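Local coordinates for cobalamin biosynthesis protein CobN (Mycobacterium tuberculosis, PDB 7C6O) that forms the large, catalytic subunit of cobaltochelatase, the enzyme that inserts cobalt into the corrin ring during cobalamin biosynthesis, at residues 735-740 with 754-759. Numbering follows the deposited sequence.
Sequences GLRQAL and DQTEAK
A short helical turn, 736-739, folds back on the next helix, 750-769, across the connecting loop, whose L742 touches both R737 and T756; a salt bridge between R737 and E757 joins the two beside a small apolar patch. The CA atoms of R737 and T756 lie 6.1 Å apart. The methyl CG2 of T756 rests over the groove between R737 and L740, 3.8 Å from R737 CB and 3.7 Å from L740 CB. It points there because CG2 stands anti to the backbone N, which leaves OG1 beside that N to hydrogen-bond the carbonyl O of T752 one turn earlier. Next to this, L740 CD1 rests 4.0 Å from K759 CB, while the lysine's amine heads away. Further out along the R737 side chain, a bend at chi3 (-52°) brings NH1 within 2.8 Å of E757 OE1. The bond is far from straight (136°): the oxygen is approached on its anti side, out of the carboxylate plane, and the two planar groups stand nearly perpendicular (88°). E757 OE1 also lies 3.3 Å from R737 CD. Salt bridges from E744 to NE and from D694 to NH1 add to the grip, and these acids probably offset both this buried charge and that of R722, which lies close to NH2. L736 and L740 reach A760 of helix 750-769, while helices 784-801 and 710-722 touch L740 and E757 respectively.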
loop_
_atom_site.group_PDB
_atom_site.type_symbol
_atom_site.label_atom_id
_atom_site.label_comp_id
_atom_site.label_asym_id
_atom_site.label_seq_id
_atom_site.Cartn_x
_atom_site.Cartn_y
_atom_site.Cartn_z
ATOM N N GLY A 735 20.538 -15.572 11.600
ATOM C CA GLY A 735 21.424 -14.488 11.234
ATOM C C GLY A 735 22.871 -14.944 11.216
ATOM O O GLY A 735 23.265 -15.868 11.928
ATOM N N LEU A 736 23.673 -14.288 10.376
ATOM C CA LEU A 736 25.073 -14.674 10.241
ATOM C C LEU A 736 25.817 -14.513 11.562
ATOM O O LEU A 736 26.574 -15.400 11.974
ATOM C CB LEU A 736 25.745 -13.846 9.148
ATOM C CG LEU A 736 26.775 -14.529 8.241
ATOM C CD1 LEU A 736 27.790 -13.510 7.776
ATOM C CD2 LEU A 736 27.463 -15.722 8.898
ATOM N N ARG A 737 25.614 -13.383 12.243
ATOM C CA ARG A 737 26.294 -13.168 13.515
ATOM C C ARG A 737 25.679 -14.011 14.626
ATOM O O ARG A 737 26.363 -14.338 15.602
ATOM C CB ARG A 737 26.272 -11.681 13.873
ATOM C CG ARG A 737 26.826 -10.795 12.761
ATOM C CD ARG A 737 27.098 -9.368 13.222
ATOM N NE ARG A 737 25.947 -8.758 13.884
ATOM C CZ ARG A 737 25.833 -7.458 14.133
ATOM N NH1 ARG A 737 26.794 -6.618 13.763
ATOM N NH2 ARG A 737 24.755 -6.993 14.748
ATOM N N GLN A 738 24.400 -14.375 14.494
ATOM C CA GLN A 738 23.807 -15.347 15.408
ATOM C C GLN A 738 24.499 -16.699 15.286
ATOM O O GLN A 738 24.886 -17.307 16.291
ATOM C CB GLN A 738 22.310 -15.490 15.128
ATOM C CG GLN A 738 21.436 -14.447 15.795
ATOM C CD GLN A 738 19.966 -14.635 15.469
ATOM O OE1 GLN A 738 19.616 -15.304 14.495
ATOM N NE2 GLN A 738 19.096 -14.048 16.286
ATOM N N ALA A 739 24.658 -17.186 14.052
ATOM C CA ALA A 739 25.370 -18.437 13.826
ATOM C C ALA A 739 26.820 -18.358 14.279
ATOM O O ALA A 739 27.445 -19.399 14.509
ATOM C CB ALA A 739 25.306 -18.821 12.347
ATOM N N LEU A 740 27.367 -17.153 14.413
ATOM C CA LEU A 740 28.727 -16.963 14.895
ATOM C C LEU A 740 28.797 -16.693 16.392
ATOM O O LEU A 740 29.898 -16.492 16.914
ATOM C CB LEU A 740 29.403 -15.815 14.135
ATOM C CG LEU A 740 29.753 -16.079 12.670
ATOM C CD1 LEU A 740 30.431 -14.865 12.057
ATOM C CD2 LEU A 740 30.635 -17.314 12.545
ATOM N N ASP A 754 31.534 -6.114 17.796
ATOM C CA ASP A 754 32.523 -5.680 16.815
ATOM C C ASP A 754 33.358 -6.849 16.313
ATOM O O ASP A 754 33.668 -6.936 15.119
ATOM C CB ASP A 754 33.425 -4.602 17.417
ATOM C CG ASP A 754 32.709 -3.278 17.601
ATOM O OD1 ASP A 754 31.786 -2.988 16.812
ATOM O OD2 ASP A 754 33.069 -2.527 18.532
ATOM N N GLN A 755 33.737 -7.759 17.210
ATOM C CA GLN A 755 34.551 -8.898 16.802
ATOM C C GLN A 755 33.757 -9.855 15.921
ATOM O O GLN A 755 34.286 -10.387 14.938
ATOM C CB GLN A 755 35.095 -9.611 18.038
ATOM C CG GLN A 755 35.888 -8.692 18.954
ATOM C CD GLN A 755 36.160 -9.300 20.313
ATOM O OE1 GLN A 755 36.001 -10.503 20.514
ATOM N NE2 GLN A 755 36.571 -8.463 21.260
ATOM N N THR A 756 32.482 -10.078 16.248
ATOM C CA THR A 756 31.660 -10.961 15.428
ATOM C C THR A 756 31.361 -10.333 14.071
ATOM O O THR A 756 31.322 -11.032 13.053
ATOM C CB THR A 756 30.366 -11.305 16.162
ATOM O OG1 THR A 756 30.676 -11.765 17.483
ATOM C CG2 THR A 756 29.614 -12.399 15.425
ATOM N N GLU A 757 31.153 -9.014 14.037
ATOM C CA GLU A 757 30.954 -8.335 12.760
ATOM C C GLU A 757 32.186 -8.465 11.874
ATOM O O GLU A 757 32.068 -8.697 10.664
ATOM C CB GLU A 757 30.607 -6.863 12.992
ATOM C CG GLU A 757 30.512 -6.025 11.721
ATOM C CD GLU A 757 29.277 -6.335 10.886
ATOM O OE1 GLU A 757 28.330 -6.961 11.411
ATOM O OE2 GLU A 757 29.255 -5.946 9.697
ATOM N N ALA A 758 33.381 -8.325 12.458
ATOM C CA ALA A 758 34.603 -8.505 11.682
ATOM C C ALA A 758 34.717 -9.931 11.159
ATOM O O ALA A 758 35.136 -10.149 10.016
ATOM C CB ALA A 758 35.824 -8.142 12.528
ATOM N N LYS A 759 34.347 -10.918 11.981
ATOM C CA LYS A 759 34.360 -12.304 11.522
ATOM C C LYS A 759 33.341 -12.522 10.411
ATOM O O LYS A 759 33.636 -13.185 9.409
ATOM C CB LYS A 759 34.083 -13.251 12.691
ATOM C CG LYS A 759 35.176 -13.289 13.744
ATOM C CD LYS A 759 34.786 -14.194 14.903
ATOM C CE LYS A 759 35.922 -14.327 15.904
ATOM N NZ LYS A 759 36.360 -13.002 16.420
#